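PDB 6H24: replication protein from Sphinx1.76-related DNA, which probably initiates replication of the plasmid DNA that encodes it, this chain being the N-terminal winged-helix (WH1) domain of a longer Rep protein. Local coordinates for residues A[119-122]-A[123-126]. Numbering follows the deposited sequence.
Sequences PLIT and RLEE
Leu124 N donates to Leu120 O at 3.0 Å, the first of three i+4 to i bonds that open helix 121-128, with Leu120 at its N-cap. Glu125 N to Ile121 O (2.9 Å) and Glu126 N to Thr122 O (3.1 Å) follow. Most side-chain contacts instead join residues three apart. On the inner flank, CD1 of Ile121 meets CD1 of Leu124 at 4.3 Å; Ile29 packs on Ile121, Met11 and Trp96 on Leu124. Next to it, Leu120 CD2 lies alongside Arg123 CG, 3.9 Å away, both pointing the same way. Arg123 then bends at chi2 and chi3 (-77° and -64°), which swings its guanidinium forward along the helix: NH1 reaches Glu126 OE1 in a salt bridge whose hydrogen bond is weak (3.1 Å), while NE pairs with Asp7 of helix 2-14. On the outer flank a water bridges Thr122 OG1 (3.0 Å) and Glu125 OE1, donating to the carboxylate. Extended with CG anti to the backbone N (chi1 -179°), Glu125 also sends OE2 to Arg33 of helix 19-34. Shared by Asp7 and Glu126, the guanidinium probably helps keep both carboxylates ionised, and the two interhelix salt bridges tie this C-terminal helix to both N-terminal helices of the WH1 domain.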
ATOM      1  N   PRO A 119       6.974   0.978  11.564  1.00 24.79           N
ATOM      2  CA  PRO A 119       7.472   1.142  12.944  1.00 25.16           C
ATOM      3  C   PRO A 119       7.460  -0.139  13.753  1.00 26.07           C
ATOM      4  O   PRO A 119       8.083  -0.181  14.821  1.00 27.24           O
ATOM      5  CB  PRO A 119       6.520   2.175  13.561  1.00 26.83           C
ATOM      6  CG  PRO A 119       5.334   2.226  12.664  1.00 27.91           C
ATOM      7  CD  PRO A 119       5.742   1.750  11.309  1.00 26.30           C
ATOM      8  N   LEU A 120       6.783  -1.179  13.279  1.00 23.88           N
ATOM      9  CA  LEU A 120       6.707  -2.458  13.973  1.00 25.35           C
ATOM     10  C   LEU A 120       7.571  -3.532  13.324  1.00 23.48           C
ATOM     11  O   LEU A 120       7.415  -4.712  13.647  1.00 22.61           O
ATOM     12  CB  LEU A 120       5.252  -2.923  14.037  1.00 25.39           C
ATOM     13  CG  LEU A 120       4.367  -2.096  14.971  1.00 27.24           C
ATOM     14  CD1 LEU A 120       2.886  -2.337  14.705  1.00 26.87           C
ATOM     15  CD2 LEU A 120       4.704  -2.397  16.423  1.00 30.52           C
ATOM     16  N   ILE A 121       8.491  -3.160  12.431  1.00 24.40           N
ATOM     17  CA  ILE A 121       9.292  -4.165  11.736  1.00 27.02           C
ATOM     18  C   ILE A 121      10.153  -4.955  12.724  1.00 23.99           C
ATOM     19  O   ILE A 121      10.323  -6.168  12.570  1.00 23.90           O
ATOM     20  CB  ILE A 121      10.142  -3.509  10.637  1.00 40.30           C
ATOM     21  CG1 ILE A 121       9.279  -3.213   9.408  1.00 52.87           C
ATOM     22  CG2 ILE A 121      11.277  -4.429  10.218  1.00 42.27           C
ATOM     23  CD1 ILE A 121       8.924  -4.454   8.599  1.00 61.67           C
ATOM     24  N   THR A 122      10.706  -4.297  13.747  1.00 25.24           N
ATOM     25  CA  THR A 122      11.516  -5.045  14.703  1.00 26.05           C
ATOM     26  C   THR A 122      10.662  -6.021  15.501  1.00 24.76           C
ATOM     27  O   THR A 122      11.139  -7.104  15.866  1.00 25.04           O
ATOM     28  CB  THR A 122      12.287  -4.111  15.635  1.00 30.85           C
ATOM     29  OG1 THR A 122      13.205  -3.342  14.854  1.00 30.85           O
ATOM     30  CG2 THR A 122      13.075  -4.928  16.652  1.00 35.87           C
ATOM     31  N   ARG A 123       9.406  -5.661  15.783  1.00 24.34           N
ATOM     32  CA  ARG A 123       8.502  -6.600  16.439  1.00 26.31           C
ATOM     33  C   ARG A 123       8.220  -7.799  15.541  1.00 23.61           C
ATOM     34  O   ARG A 123       8.138  -8.938  16.018  1.00 23.97           O
ATOM     35  CB  ARG A 123       7.199  -5.901  16.817  1.00 32.38           C
ATOM     36  CG  ARG A 123       7.350  -4.870  17.925  1.00 43.57           C
ATOM     37  CD  ARG A 123       7.468  -5.534  19.295  1.00 54.38           C
ATOM     38  NE  ARG A 123       6.250  -6.260  19.656  1.00 63.10           N
ATOM     39  CZ  ARG A 123       6.126  -7.587  19.675  1.00 71.51           C
ATOM     40  NH1 ARG A 123       7.146  -8.375  19.360  1.00 73.10           N
ATOM     41  NH2 ARG A 123       4.966  -8.127  20.018  1.00 76.95           N
ATOM     42  N   LEU A 124       8.064  -7.566  14.234  1.00 21.54           N
ATOM     43  CA  LEU A 124       7.874  -8.684  13.317  1.00 22.08           C
ATOM     44  C   LEU A 124       9.118  -9.561  13.250  1.00 22.62           C
ATOM     45  O   LEU A 124       9.010 -10.787  13.160  1.00 22.52           O
ATOM     46  CB  LEU A 124       7.509  -8.189  11.919  1.00 21.85           C
ATOM     47  CG  LEU A 124       6.128  -7.553  11.763  1.00 22.59           C
ATOM     48  CD1 LEU A 124       5.964  -6.982  10.354  1.00 22.91           C
ATOM     49  CD2 LEU A 124       5.023  -8.553  12.072  1.00 21.89           C
ATOM     50  N   GLU A 125      10.308  -8.954  13.245  1.00 24.04           N
ATOM     51  CA  GLU A 125      11.527  -9.760  13.257  1.00 25.25           C
ATOM     52  C   GLU A 125      11.534 -10.681  14.472  1.00 25.46           C
ATOM     53  O   GLU A 125      11.917 -11.852  14.366  1.00 26.62           O
ATOM     54  CB  GLU A 125      12.764  -8.860  13.192  1.00 26.54           C
ATOM     55  CG  GLU A 125      14.092  -9.633  13.171  1.00 28.88           C
ATOM     56  CD  GLU A 125      15.324  -8.749  12.985  1.00 31.50           C
ATOM     57  OE1 GLU A 125      15.240  -7.515  13.179  1.00 32.14           O
ATOM     58  OE2 GLU A 125      16.398  -9.307  12.661  1.00 34.26           O
ATOM     59  N   GLU A 126      11.107 -10.171  15.636  1.00 25.46           N
ATOM     60  CA  GLU A 126      11.024 -10.985  16.846  1.00 28.65           C
ATOM     61  C   GLU A 126       9.973 -12.076  16.693  1.00 28.61           C
ATOM     62  O   GLU A 126      10.220 -13.247  17.006  1.00 31.41           O
ATOM     63  CB  GLU A 126      10.683 -10.104  18.053  1.00 34.93           C
ATOM     64  CG  GLU A 126      11.739  -9.061  18.390  1.00 41.55           C
ATOM     65  CD  GLU A 126      11.268  -8.037  19.415  1.00 47.82           C
ATOM     66  OE1 GLU A 126      10.150  -8.183  19.956  1.00 49.30           O
ATOM     67  OE2 GLU A 126      12.024  -7.078  19.677  1.00 50.50           O
TER
HETATM   68  O   HOH W   1      14.129  -5.326  12.739  1.00 37.73           O